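Local coordinates for uncharacterized protein (Eubacterium ventriosum, PDB 3FDI), which is of unknown function but belongs to a cytidylate kinase-like family of P-loop proteins and so probably transfers phosphate from a nucleotide, at residues Ile84-Glu96 and Ile103-Asn115. Residues are numbered along the deposited sequence; the frame is centred on the assembly and turned at random.
Sequences IRQFNFIRKKANE and IVGRCAEEILSDN. With SO4 (sulfate ion), chain F.
Buried packing sets Q86, F87, I90 and A94 of helix 81-95 against the strand end, type I' turn and short helix of 103-112, beside the parallel sheet of a P-loop kinase-like fold. I90, a branched aliphatic, presents two separate methyl ends to the apolar interior: CD1 meets I103 CG1 at 3.9 Å and R106 CB, while CG2, anti to the backbone N, meets L112 CD1. A94 is small enough for L112 CD2 to press on its CB, tightly at 3.2 Å. The flat F87 ring fits beside the turn, its edge to R106 O, and C107 SG lies obliquely 5.2 Å from the ring centroid. R106 has N-H groups for two partners; bends at chi2 (-74°) and chi3 (88°) bring NE to O1 of a sulfate, probably from the crystallisation liquor, at 2.5 Å, while NH1 faces Q86. R13 also holds this ion, consistent with a phosphate-binding site. A leucine in place of R106 would probably leave Q86 OE1 without its donor and weaken the hold on the sulfate. At the helix end, asparagine amides can donate and accept: N115 ND2 donates to N95 OD1 (2.7 Å), the amides nearly coplanar. Near the sulfate, R106 NH1 reaches a lone pair of Q86 OE1 in the carbonyl plane, 2.5 Å away, with amide and guanidinium planes 77° apart.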
loop_
_atom_site.group_PDB
_atom_site.type_symbol
_atom_site.label_atom_id
_atom_site.label_comp_id
_atom_site.label_asym_id
_atom_site.label_seq_id
_atom_site.Cartn_x
_atom_site.Cartn_y
_atom_site.Cartn_z
ATOM N N ILE B 84 -12.848 -15.499 15.609
ATOM C CA ILE B 84 -13.535 -16.644 15.040
ATOM C C ILE B 84 -14.988 -16.781 15.495
ATOM O O ILE B 84 -15.892 -17.129 14.718
ATOM C CB ILE B 84 -12.810 -17.960 15.367
ATOM C CG1 ILE B 84 -11.545 -18.125 14.522
ATOM C CG2 ILE B 84 -13.710 -19.135 15.096
ATOM C CD1 ILE B 84 -10.658 -19.311 15.069
ATOM N N ARG B 85 -15.205 -16.548 16.772
ATOM C CA ARG B 85 -16.526 -16.718 17.310
ATOM C C ARG B 85 -17.444 -15.657 16.757
ATOM O O ARG B 85 -18.605 -15.943 16.460
ATOM C CB ARG B 85 -16.502 -16.667 18.829
ATOM C CG ARG B 85 -15.577 -17.671 19.462
ATOM C CD ARG B 85 -15.777 -17.763 20.967
ATOM N NE ARG B 85 -15.093 -18.933 21.514
ATOM C CZ ARG B 85 -15.546 -19.702 22.518
ATOM N NH1 ARG B 85 -16.716 -19.459 23.096
ATOM N NH2 ARG B 85 -14.839 -20.757 22.938
ATOM N N GLN B 86 -16.920 -14.446 16.590
ATOM C CA GLN B 86 -17.722 -13.383 16.094
ATOM C C GLN B 86 -18.004 -13.596 14.627
ATOM O O GLN B 86 -19.094 -13.282 14.152
ATOM C CB GLN B 86 -17.023 -12.066 16.285
ATOM C CG GLN B 86 -16.671 -11.806 17.708
ATOM C CD GLN B 86 -16.299 -10.388 17.972
ATOM O OE1 GLN B 86 -15.675 -9.735 17.157
ATOM N NE2 GLN B 86 -16.653 -9.910 19.147
ATOM N N PHE B 87 -17.002 -14.071 13.880
ATOM C CA PHE B 87 -17.185 -14.339 12.443
ATOM C C PHE B 87 -18.253 -15.407 12.300
ATOM O O PHE B 87 -19.196 -15.263 11.528
ATOM C CB PHE B 87 -15.909 -14.841 11.757
ATOM C CG PHE B 87 -14.784 -13.857 11.723
ATOM C CD1 PHE B 87 -15.009 -12.477 11.788
ATOM C CD2 PHE B 87 -13.487 -14.308 11.584
ATOM C CE1 PHE B 87 -13.963 -11.585 11.757
ATOM C CE2 PHE B 87 -12.440 -13.427 11.561
ATOM C CZ PHE B 87 -12.680 -12.047 11.626
ATOM N N ASN B 88 -18.124 -16.441 13.111
ATOM C CA ASN B 88 -19.062 -17.514 13.025
ATOM C C ASN B 88 -20.502 -17.113 13.414
ATOM O O ASN B 88 -21.457 -17.564 12.748
ATOM C CB ASN B 88 -18.582 -18.676 13.814
ATOM C CG ASN B 88 -19.272 -19.938 13.415
ATOM O OD1 ASN B 88 -19.563 -20.161 12.218
ATOM N ND2 ASN B 88 -19.590 -20.765 14.407
ATOM N N PHE B 89 -20.657 -16.266 14.452
ATOM C CA PHE B 89 -21.960 -15.663 14.787
ATOM C C PHE B 89 -22.571 -15.022 13.573
ATOM O O PHE B 89 -23.726 -15.224 13.281
ATOM C CB PHE B 89 -21.844 -14.622 15.919
ATOM C CG PHE B 89 -23.146 -13.916 16.271
ATOM C CD1 PHE B 89 -23.929 -14.352 17.323
ATOM C CD2 PHE B 89 -23.535 -12.787 15.595
ATOM C CE1 PHE B 89 -25.136 -13.694 17.647
ATOM C CE2 PHE B 89 -24.712 -12.132 15.906
ATOM C CZ PHE B 89 -25.511 -12.584 16.912
ATOM N N ILE B 90 -21.784 -14.223 12.882
ATOM C CA ILE B 90 -22.237 -13.447 11.764
ATOM C C ILE B 90 -22.619 -14.329 10.607
ATOM O O ILE B 90 -23.633 -14.097 9.961
ATOM C CB ILE B 90 -21.139 -12.482 11.348
ATOM C CG1 ILE B 90 -21.042 -11.373 12.408
ATOM C CG2 ILE B 90 -21.423 -11.837 10.015
ATOM C CD1 ILE B 90 -19.949 -10.305 12.112
ATOM N N ARG B 91 -21.791 -15.345 10.371
ATOM C CA ARG B 91 -21.996 -16.287 9.299
ATOM C C ARG B 91 -23.265 -17.125 9.556
ATOM O O ARG B 91 -24.068 -17.312 8.663
ATOM C CB ARG B 91 -20.752 -17.175 9.177
ATOM C CG ARG B 91 -20.744 -18.168 8.000
ATOM C CD ARG B 91 -19.788 -19.366 8.233
ATOM N NE ARG B 91 -20.199 -20.126 9.411
ATOM C CZ ARG B 91 -21.142 -21.066 9.445
ATOM N NH1 ARG B 91 -21.819 -21.440 8.351
ATOM N NH2 ARG B 91 -21.441 -21.618 10.606
ATOM N N LYS B 92 -23.434 -17.622 10.771
ATOM C CA LYS B 92 -24.619 -18.406 11.124
ATOM C C LYS B 92 -25.890 -17.589 11.018
ATOM O O LYS B 92 -26.865 -18.063 10.461
ATOM C CB LYS B 92 -24.521 -18.989 12.542
ATOM C CG LYS B 92 -23.657 -20.230 12.633
ATOM C CD LYS B 92 -23.639 -20.816 14.069
ATOM C CE LYS B 92 -22.722 -22.061 14.176
ATOM N NZ LYS B 92 -22.880 -22.862 15.443
ATOM N N LYS B 93 -25.885 -16.383 11.581
ATOM C CA LYS B 93 -27.060 -15.538 11.520
ATOM C C LYS B 93 -27.403 -15.232 10.060
ATOM O O LYS B 93 -28.581 -15.273 9.678
ATOM C CB LYS B 93 -26.886 -14.245 12.322
ATOM C CG LYS B 93 -26.858 -14.415 13.836
ATOM C CD LYS B 93 -28.167 -14.998 14.389
ATOM C CE LYS B 93 -28.390 -14.587 15.836
ATOM N NZ LYS B 93 -29.541 -15.248 16.524
ATOM N N ALA B 94 -26.401 -14.926 9.239
ATOM C CA ALA B 94 -26.680 -14.689 7.824
ATOM C C ALA B 94 -27.152 -15.913 7.035
ATOM O O ALA B 94 -28.085 -15.797 6.246
ATOM C CB ALA B 94 -25.477 -14.085 7.121
ATOM N N ASN B 95 -26.493 -17.053 7.218
ATOM C CA ASN B 95 -26.539 -18.135 6.219
ATOM C C ASN B 95 -27.354 -19.316 6.624
ATOM O O ASN B 95 -27.889 -20.015 5.776
ATOM C CB ASN B 95 -25.150 -18.654 5.871
ATOM C CG ASN B 95 -24.330 -17.633 5.159
ATOM O OD1 ASN B 95 -24.847 -16.600 4.690
ATOM N ND2 ASN B 95 -23.023 -17.868 5.107
ATOM N N GLU B 96 -27.418 -19.553 7.921
ATOM C CA GLU B 96 -28.166 -20.667 8.443
ATOM C C GLU B 96 -29.524 -20.201 8.987
ATOM O O GLU B 96 -30.527 -20.819 8.692
ATOM C CB GLU B 96 -27.339 -21.392 9.504
ATOM C CG GLU B 96 -25.994 -21.915 8.966
ATOM C CD GLU B 96 -25.153 -22.686 10.004
ATOM O OE1 GLU B 96 -25.571 -22.814 11.197
ATOM O OE2 GLU B 96 -24.051 -23.150 9.611
ATOM N N ILE B 103 -24.691 -4.825 10.234
ATOM C CA ILE B 103 -23.506 -5.112 11.002
ATOM C C ILE B 103 -22.441 -4.064 10.649
ATOM O O ILE B 103 -22.166 -3.805 9.484
ATOM C CB ILE B 103 -23.041 -6.597 10.810
ATOM C CG1 ILE B 103 -21.764 -6.927 11.598
ATOM C CG2 ILE B 103 -22.851 -6.934 9.357
ATOM C CD1 ILE B 103 -21.884 -6.825 13.055
ATOM N N VAL B 104 -21.898 -3.439 11.675
ATOM C CA VAL B 104 -20.846 -2.462 11.512
ATOM C C VAL B 104 -19.526 -3.170 11.746
ATOM O O VAL B 104 -19.361 -3.868 12.756
ATOM C CB VAL B 104 -21.006 -1.338 12.543
ATOM C CG1 VAL B 104 -19.797 -0.408 12.506
ATOM C CG2 VAL B 104 -22.328 -0.557 12.281
ATOM N N GLY B 105 -18.589 -3.002 10.825
ATOM C CA GLY B 105 -17.253 -3.473 11.021
ATOM C C GLY B 105 -17.208 -4.972 11.028
ATOM O O GLY B 105 -18.006 -5.619 10.328
ATOM N N ARG B 106 -16.258 -5.514 11.801
ATOM C CA ARG B 106 -16.133 -6.952 12.036
ATOM C C ARG B 106 -15.888 -7.806 10.783
ATOM O O ARG B 106 -16.225 -8.997 10.744
ATOM C CB ARG B 106 -17.375 -7.456 12.791
ATOM C CG ARG B 106 -17.655 -6.731 14.163
ATOM C CD ARG B 106 -16.676 -7.174 15.264
ATOM N NE ARG B 106 -15.482 -6.369 15.273
ATOM C CZ ARG B 106 -14.403 -6.584 16.025
ATOM N NH1 ARG B 106 -14.346 -7.614 16.865
ATOM N NH2 ARG B 106 -13.366 -5.747 15.937
ATOM N N CYS B 107 -15.283 -7.213 9.765
ATOM C CA CYS B 107 -14.981 -7.869 8.518
ATOM C C CYS B 107 -16.224 -8.417 7.845
ATOM O O CYS B 107 -16.135 -9.370 7.070
ATOM C CB CYS B 107 -13.974 -8.987 8.756
ATOM S SG CYS B 107 -12.428 -8.354 9.493
ATOM N N ALA B 108 -17.386 -7.833 8.124
ATOM C CA ALA B 108 -18.616 -8.516 7.713
ATOM C C ALA B 108 -18.738 -8.629 6.196
ATOM O O ALA B 108 -19.232 -9.643 5.717
ATOM C CB ALA B 108 -19.858 -7.904 8.341
ATOM N N GLU B 109 -18.299 -7.623 5.427
ATOM C CA GLU B 109 -18.425 -7.702 3.975
ATOM C C GLU B 109 -17.591 -8.872 3.427
ATOM O O GLU B 109 -17.995 -9.503 2.451
ATOM C CB GLU B 109 -18.063 -6.389 3.267
ATOM C CG GLU B 109 -16.596 -6.160 2.929
ATOM C CD GLU B 109 -15.669 -6.121 4.121
ATOM O OE1 GLU B 109 -16.097 -5.963 5.344
ATOM O OE2 GLU B 109 -14.454 -6.295 3.849
ATOM N N GLU B 110 -16.473 -9.188 4.083
ATOM C CA GLU B 110 -15.643 -10.325 3.680
ATOM C C GLU B 110 -16.270 -11.655 4.072
ATOM O O GLU B 110 -16.361 -12.569 3.222
ATOM C CB GLU B 110 -14.242 -10.220 4.252
ATOM C CG GLU B 110 -13.302 -11.343 3.877
ATOM C CD GLU B 110 -13.002 -11.460 2.362
ATOM O OE1 GLU B 110 -13.170 -10.466 1.601
ATOM O OE2 GLU B 110 -12.590 -12.572 1.942
ATOM N N ILE B 111 -16.679 -11.768 5.345
ATOM C CA ILE B 111 -17.365 -12.967 5.857
ATOM C C ILE B 111 -18.627 -13.389 5.036
ATOM O O ILE B 111 -18.861 -14.592 4.826
ATOM C CB ILE B 111 -17.819 -12.770 7.303
ATOM C CG1 ILE B 111 -16.608 -12.631 8.226
ATOM C CG2 ILE B 111 -18.734 -13.931 7.773
ATOM C CD1 ILE B 111 -17.031 -12.353 9.613
ATOM N N LEU B 112 -19.394 -12.402 4.577
ATOM C CA LEU B 112 -20.654 -12.622 3.923
ATOM C C LEU B 112 -20.574 -12.381 2.427
ATOM O O LEU B 112 -21.581 -12.132 1.760
ATOM C CB LEU B 112 -21.684 -11.717 4.563
ATOM C CG LEU B 112 -21.977 -12.007 6.033
ATOM C CD1 LEU B 112 -22.970 -11.022 6.560
ATOM C CD2 LEU B 112 -22.443 -13.492 6.261
ATOM N N SER B 113 -19.346 -12.393 1.932
ATOM C CA SER B 113 -19.023 -12.497 0.514
ATOM C C SER B 113 -19.966 -13.343 -0.348
ATOM O O SER B 113 -20.471 -12.911 -1.358
ATOM C CB SER B 113 -17.655 -13.160 0.380
ATOM O OG SER B 113 -16.666 -12.191 0.388
ATOM N N ASP B 114 -20.156 -14.582 0.017
ATOM C CA ASP B 114 -20.928 -15.456 -0.865
ATOM C C ASP B 114 -22.445 -15.275 -0.688
ATOM O O ASP B 114 -23.212 -15.943 -1.381
ATOM C CB ASP B 114 -20.556 -16.915 -0.641
ATOM C CG ASP B 114 -20.670 -17.310 0.786
ATOM O OD1 ASP B 114 -20.204 -16.512 1.631
ATOM O OD2 ASP B 114 -21.203 -18.411 1.079
ATOM N N ASN B 115 -22.890 -14.402 0.216
ATOM C CA ASN B 115 -24.304 -14.264 0.433
ATOM C C ASN B 115 -24.792 -13.158 -0.461
ATOM O O ASN B 115 -24.451 -12.021 -0.241
ATOM C CB ASN B 115 -24.619 -13.971 1.879
ATOM C CG ASN B 115 -26.072 -14.152 2.192
ATOM O OD1 ASN B 115 -26.938 -13.605 1.508
ATOM N ND2 ASN B 115 -26.364 -14.906 3.247
HETATM S S SO4 F . -14.930 -2.739 14.554
HETATM O O1 SO4 F . -15.549 -4.029 14.291
HETATM O O2 SO4 F . -14.453 -2.282 13.243
HETATM O O3 SO4 F . -15.874 -1.822 15.168
HETATM O O4 SO4 F . -13.825 -2.950 15.523
#